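Transcriptional regulator, LacI family (Burkholderia phymatum, PDB 2RGY) probably regulates transcription as a LacI-family regulator, with a periplasmic-binding-protein-like domain that would sense a small effector such as a sugar. Local coordinates at residues Q29-L32 and E33-V37; L255-C259 and Y260-W264. All blocks are in the same frame, centred on the assembly; numbering follows the deposited sequence.

Contact 1 of 2, residues Q29-L32 and E33-V37; sequences QTDL and ELRAV
Asp-31 and Arg-35 sit one helical turn apart and run side by side in the same direction. They form a salt bridge in which NH2 of Arg-35 lies 3.2 Å from OD2 of Asp-31. The same NH2 donates a hydrogen bond to OD1 of Asp-31, on the syn lone pair of that oxygen. The two flat groups do not lie in one plane: carboxylate and guanidinium are turned 57° apart. A water bridges the two side chains. It donates to OD1 of Asp-31 at 2.7 Å and accepts from NE of Arg-35 at 3.1 Å, lying in the guanidinium plane at its edge. Bends at chi2 and chi3 (76° and 60°) fold the arginine chain back toward the aspartate. This is an i to i+4 ion pair on the last turns of helix 21-36, the helix of the beta-alpha-beta unit that links strands 10-14 and 40-44. Regular backbone bonds carry the turn, such as Glu-33 N to Gln-29 O at 3.0 Å. On another side of the helix, CG2 of Thr-30 meets CD1 of Leu-34 at 4.1 Å, and both residues pack on Val-41. OG1 of Thr-30 bonds back to Ile-26 O. Glu-33 turns to helix 244-260, where OE1 makes a salt bridge with Arg-253 and OE2 accepts from Gln-249. The Asp-31/Arg-35 pair faces the second subunit: NH2 of Arg-35 also donates to Thr-45 O of that subunit, and its Phe-62 packs on the arginine.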
loop_
_atom_site.group_PDB
_atom_site.type_symbol
_atom_site.label_atom_id
_atom_site.label_comp_id
_atom_site.label_asym_id
_atom_site.label_seq_id
_atom_site.Cartn_x
_atom_site.Cartn_y
_atom_site.Cartn_z
ATOM N N GLN A 29 12.044 -4.942 1.950
ATOM C CA GLN A 29 13.216 -5.807 1.818
ATOM C C GLN A 29 14.498 -5.037 1.533
ATOM O O GLN A 29 15.557 -5.406 2.021
ATOM C CB GLN A 29 13.024 -6.840 0.708
ATOM C CG GLN A 29 12.114 -7.987 1.070
ATOM C CD GLN A 29 12.503 -8.645 2.378
ATOM O OE1 GLN A 29 13.657 -9.010 2.593
ATOM N NE2 GLN A 29 11.535 -8.793 3.261
ATOM N N THR A 30 14.411 -3.982 0.728
ATOM C CA THR A 30 15.599 -3.198 0.418
ATOM C C THR A 30 16.073 -2.525 1.709
ATOM O O THR A 30 17.249 -2.598 2.058
ATOM C CB THR A 30 15.306 -2.121 -0.656
ATOM O OG1 THR A 30 14.759 -2.740 -1.827
ATOM C CG2 THR A 30 16.589 -1.392 -1.041
ATOM N N ASP A 31 15.151 -1.884 2.421
ATOM C CA ASP A 31 15.467 -1.206 3.681
ATOM C C ASP A 31 16.095 -2.193 4.666
ATOM O O ASP A 31 17.089 -1.891 5.322
ATOM C CB ASP A 31 14.185 -0.598 4.281
ATOM C CG ASP A 31 14.401 0.013 5.669
ATOM O OD1 ASP A 31 15.408 0.726 5.867
ATOM O OD2 ASP A 31 13.548 -0.202 6.564
ATOM N N LEU A 32 15.505 -3.380 4.729
ATOM C CA LEU A 32 15.933 -4.459 5.612
ATOM C C LEU A 32 17.372 -4.918 5.377
ATOM O O LEU A 32 18.182 -4.959 6.308
ATOM C CB LEU A 32 14.974 -5.639 5.437
ATOM C CG LEU A 32 14.512 -6.443 6.649
ATOM C CD1 LEU A 32 14.161 -5.500 7.786
ATOM C CD2 LEU A 32 13.289 -7.294 6.265
ATOM N N GLU A 33 17.694 -5.267 4.135
ATOM C CA GLU A 33 19.036 -5.734 3.828
ATOM C C GLU A 33 20.086 -4.652 4.051
ATOM O O GLU A 33 21.222 -4.945 4.433
ATOM C CB GLU A 33 19.104 -6.251 2.393
ATOM C CG GLU A 33 18.295 -7.531 2.157
ATOM C CD GLU A 33 18.620 -8.659 3.152
ATOM O OE1 GLU A 33 19.813 -8.913 3.425
ATOM O OE2 GLU A 33 17.671 -9.306 3.651
ATOM N N LEU A 34 19.709 -3.401 3.813
ATOM C CA LEU A 34 20.635 -2.296 4.009
ATOM C C LEU A 34 20.830 -2.009 5.493
ATOM O O LEU A 34 21.939 -1.709 5.924
ATOM C CB LEU A 34 20.128 -1.045 3.296
ATOM C CG LEU A 34 20.431 -0.959 1.805
ATOM C CD1 LEU A 34 19.683 0.207 1.210
ATOM C CD2 LEU A 34 21.924 -0.782 1.602
ATOM N N ARG A 35 19.755 -2.096 6.270
ATOM C CA ARG A 35 19.848 -1.851 7.705
ATOM C C ARG A 35 20.792 -2.887 8.315
ATOM O O ARG A 35 21.614 -2.563 9.173
ATOM C CB ARG A 35 18.481 -1.982 8.367
ATOM C CG ARG A 35 18.469 -1.533 9.818
ATOM C CD ARG A 35 18.475 -0.010 9.889
ATOM N NE ARG A 35 17.301 0.539 9.213
ATOM C CZ ARG A 35 16.087 0.616 9.752
ATOM N NH1 ARG A 35 15.868 0.192 10.993
ATOM N NH2 ARG A 35 15.080 1.093 9.032
ATOM N N ALA A 36 20.661 -4.126 7.851
ATOM C CA ALA A 36 21.486 -5.234 8.324
ATOM C C ALA A 36 22.979 -4.921 8.205
ATOM O O ALA A 36 23.787 -5.407 9.005
ATOM C CB ALA A 36 21.152 -6.501 7.537
ATOM N N VAL A 37 23.355 -4.134 7.198
ATOM C CA VAL A 37 24.759 -3.770 7.047
ATOM C C VAL A 37 24.992 -2.330 7.475
ATOM O O VAL A 37 25.940 -1.678 7.036
ATOM C CB VAL A 37 25.271 -3.988 5.604
ATOM C CG1 VAL A 37 25.193 -5.462 5.262
ATOM C CG2 VAL A 37 24.473 -3.157 4.613
HETATM O O HOH W 1 18.018 1.014 6.242
#

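Contact 2 of 2, residues L255-C259 and Y260-W264; sequences LINQC and YGTKW
Cys-259 lies over one face of the ring of the next residue, Tyr-260. Its CB is 3.9 Å from the ring centroid and only 7° off the ring normal, which makes a CH-pi contact. SG stands higher above the same ring, 5.2 Å from the centroid, as a more distant sulfur-aromatic contact. Ile-256 meets this ring differently. Its CG2 comes in at the edge, in the ring plane, 3.9 Å from CD2 of Tyr-260. The phenol OH reaches Asp-69, and Arg-39 makes a cation-pi contact with the ring. The CG2 methyl of Ile-256 also touches the Thr-262 side chain, 3.7 Å from CG2 of Thr-262. With chi1 at 44°, OG1 of Thr-262 is tucked between its own backbone N and carbonyl carbon, and turned back to the helix end. Trp-264 packs on Glu-33 and makes a cation-pi contact with Arg-253. A water donates to Asn-257 O and Thr-262 O, both at 2.8 Å, and so ties the last turn to the loop. The helix closes with Tyr-260 N bonded to Ile-256 O at 2.7 Å. Gly-261 N then bonds to Asn-257 O, from above the carbonyl plane. Gly-261 is the first residue to leave helical angles. Its phi is positive (79°), where a CB would jam against the carbonyl O of Tyr-260. This is a helix C-terminus ended by a glycine.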
loop_
_atom_site.group_PDB
_atom_site.type_symbol
_atom_site.label_atom_id
_atom_site.label_comp_id
_atom_site.label_asym_id
_atom_site.label_seq_id
_atom_site.Cartn_x
_atom_site.Cartn_y
_atom_site.Cartn_z
ATOM N N LEU A 255 23.778 -6.830 -4.963
ATOM C CA LEU A 255 24.261 -5.461 -5.102
ATOM C C LEU A 255 25.158 -5.074 -3.928
ATOM O O LEU A 255 26.196 -4.443 -4.107
ATOM C CB LEU A 255 23.068 -4.505 -5.201
ATOM C CG LEU A 255 23.369 -3.029 -5.464
ATOM C CD1 LEU A 255 24.113 -2.899 -6.788
ATOM C CD2 LEU A 255 22.071 -2.228 -5.483
ATOM N N ILE A 256 24.760 -5.463 -2.726
ATOM C CA ILE A 256 25.543 -5.147 -1.542
ATOM C C ILE A 256 26.924 -5.819 -1.617
ATOM O O ILE A 256 27.924 -5.227 -1.214
ATOM C CB ILE A 256 24.759 -5.541 -0.252
ATOM C CG1 ILE A 256 23.556 -4.593 -0.092
ATOM C CG2 ILE A 256 25.660 -5.463 0.971
ATOM C CD1 ILE A 256 22.678 -4.865 1.122
ATOM N N ASN A 257 26.983 -7.032 -2.164
ATOM C CA ASN A 257 28.258 -7.738 -2.324
ATOM C C ASN A 257 29.219 -6.877 -3.158
ATOM O O ASN A 257 30.362 -6.629 -2.772
ATOM C CB ASN A 257 28.053 -9.075 -3.053
ATOM C CG ASN A 257 27.513 -10.172 -2.150
ATOM O OD1 ASN A 257 27.266 -11.291 -2.605
ATOM N ND2 ASN A 257 27.330 -9.863 -0.874
ATOM N N GLN A 258 28.733 -6.426 -4.309
ATOM C CA GLN A 258 29.525 -5.616 -5.225
ATOM C C GLN A 258 29.929 -4.270 -4.623
ATOM O O GLN A 258 31.041 -3.790 -4.858
ATOM C CB GLN A 258 28.737 -5.349 -6.511
ATOM C CG GLN A 258 27.783 -6.452 -6.942
ATOM C CD GLN A 258 28.489 -7.722 -7.374
ATOM O OE1 GLN A 258 29.315 -7.705 -8.287
ATOM N NE2 GLN A 258 28.153 -8.841 -6.728
ATOM N N CYS A 259 29.025 -3.669 -3.852
ATOM C CA CYS A 259 29.250 -2.357 -3.250
ATOM C C CYS A 259 30.024 -2.302 -1.947
ATOM O O CYS A 259 30.931 -1.476 -1.796
ATOM C CB CYS A 259 27.920 -1.651 -2.989
ATOM S SG CYS A 259 27.037 -1.055 -4.419
ATOM N N TYR A 260 29.662 -3.170 -1.005
ATOM C CA TYR A 260 30.288 -3.137 0.302
ATOM C C TYR A 260 31.137 -4.315 0.764
ATOM O O TYR A 260 31.522 -4.368 1.933
ATOM C CB TYR A 260 29.215 -2.841 1.345
ATOM C CG TYR A 260 28.348 -1.648 0.989
ATOM C CD1 TYR A 260 28.903 -0.384 0.832
ATOM C CD2 TYR A 260 26.968 -1.780 0.833
ATOM C CE1 TYR A 260 28.112 0.723 0.534
ATOM C CE2 TYR A 260 26.168 -0.679 0.536
ATOM C CZ TYR A 260 26.746 0.572 0.389
ATOM O OH TYR A 260 25.965 1.677 0.120
ATOM N N GLY A 261 31.424 -5.257 -0.123
ATOM C CA GLY A 261 32.275 -6.364 0.266
ATOM C C GLY A 261 31.679 -7.500 1.077
ATOM O O GLY A 261 32.429 -8.301 1.652
ATOM N N THR A 262 30.351 -7.583 1.145
ATOM C CA THR A 262 29.715 -8.672 1.872
ATOM C C THR A 262 29.926 -9.931 1.041
ATOM O O THR A 262 30.344 -9.846 -0.110
ATOM C CB THR A 262 28.207 -8.437 2.028
ATOM O OG1 THR A 262 27.673 -7.966 0.783
ATOM C CG2 THR A 262 27.940 -7.420 3.112
ATOM N N LYS A 263 29.652 -11.095 1.620
ATOM C CA LYS A 263 29.810 -12.343 0.886
ATOM C C LYS A 263 28.568 -13.233 0.924
ATOM O O LYS A 263 28.640 -14.412 1.258
ATOM C CB LYS A 263 31.030 -13.122 1.396
ATOM C CG LYS A 263 32.273 -12.930 0.531
ATOM C CD LYS A 263 33.056 -11.698 0.928
ATOM C CE LYS A 263 33.846 -11.105 -0.252
ATOM N NZ LYS A 263 34.709 -12.072 -1.003
ATOM N N TRP A 264 27.428 -12.656 0.566
ATOM C CA TRP A 264 26.171 -13.388 0.530
ATOM C C TRP A 264 26.162 -14.400 -0.599
ATOM O O TRP A 264 26.682 -14.122 -1.676
ATOM C CB TRP A 264 25.010 -12.436 0.245
ATOM C CG TRP A 264 24.670 -11.475 1.332
ATOM C CD1 TRP A 264 24.884 -10.124 1.340
ATOM C CD2 TRP A 264 23.961 -11.777 2.536
ATOM N NE1 TRP A 264 24.338 -9.568 2.476
ATOM C CE2 TRP A 264 23.767 -10.560 3.223
ATOM C CE3 TRP A 264 23.468 -12.961 3.096
ATOM C CZ2 TRP A 264 23.090 -10.497 4.449
ATOM C CZ3 TRP A 264 22.795 -12.897 4.319
ATOM C CH2 TRP A 264 22.612 -11.673 4.979
HETATM O O HOH W 2 31.947 -8.835 -2.222
#

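From the N terminus, the chain runs through strand 10-14 into helix 21-36. Contact 1 lies on the last turns of this helix, just before strand 40-44. Contact 2 comes much later, where helix 244-260 ends and the loop toward strand 273-275 begins. Each contact is local and closes no long loop. They follow in series, so they neither nest nor cross. The centres of contact 1 and contact 2 are about 12 Å apart, and the two contacts touch. CD1 of Ile-256 packs on Glu-33 O and on CD2 of Leu-34, and Val-37 meets Thr-262. The two helix ends thus lie together beside the parallel sheet, with Ile-11 of strand 10-14 touched by both Leu-34 and Ile-256.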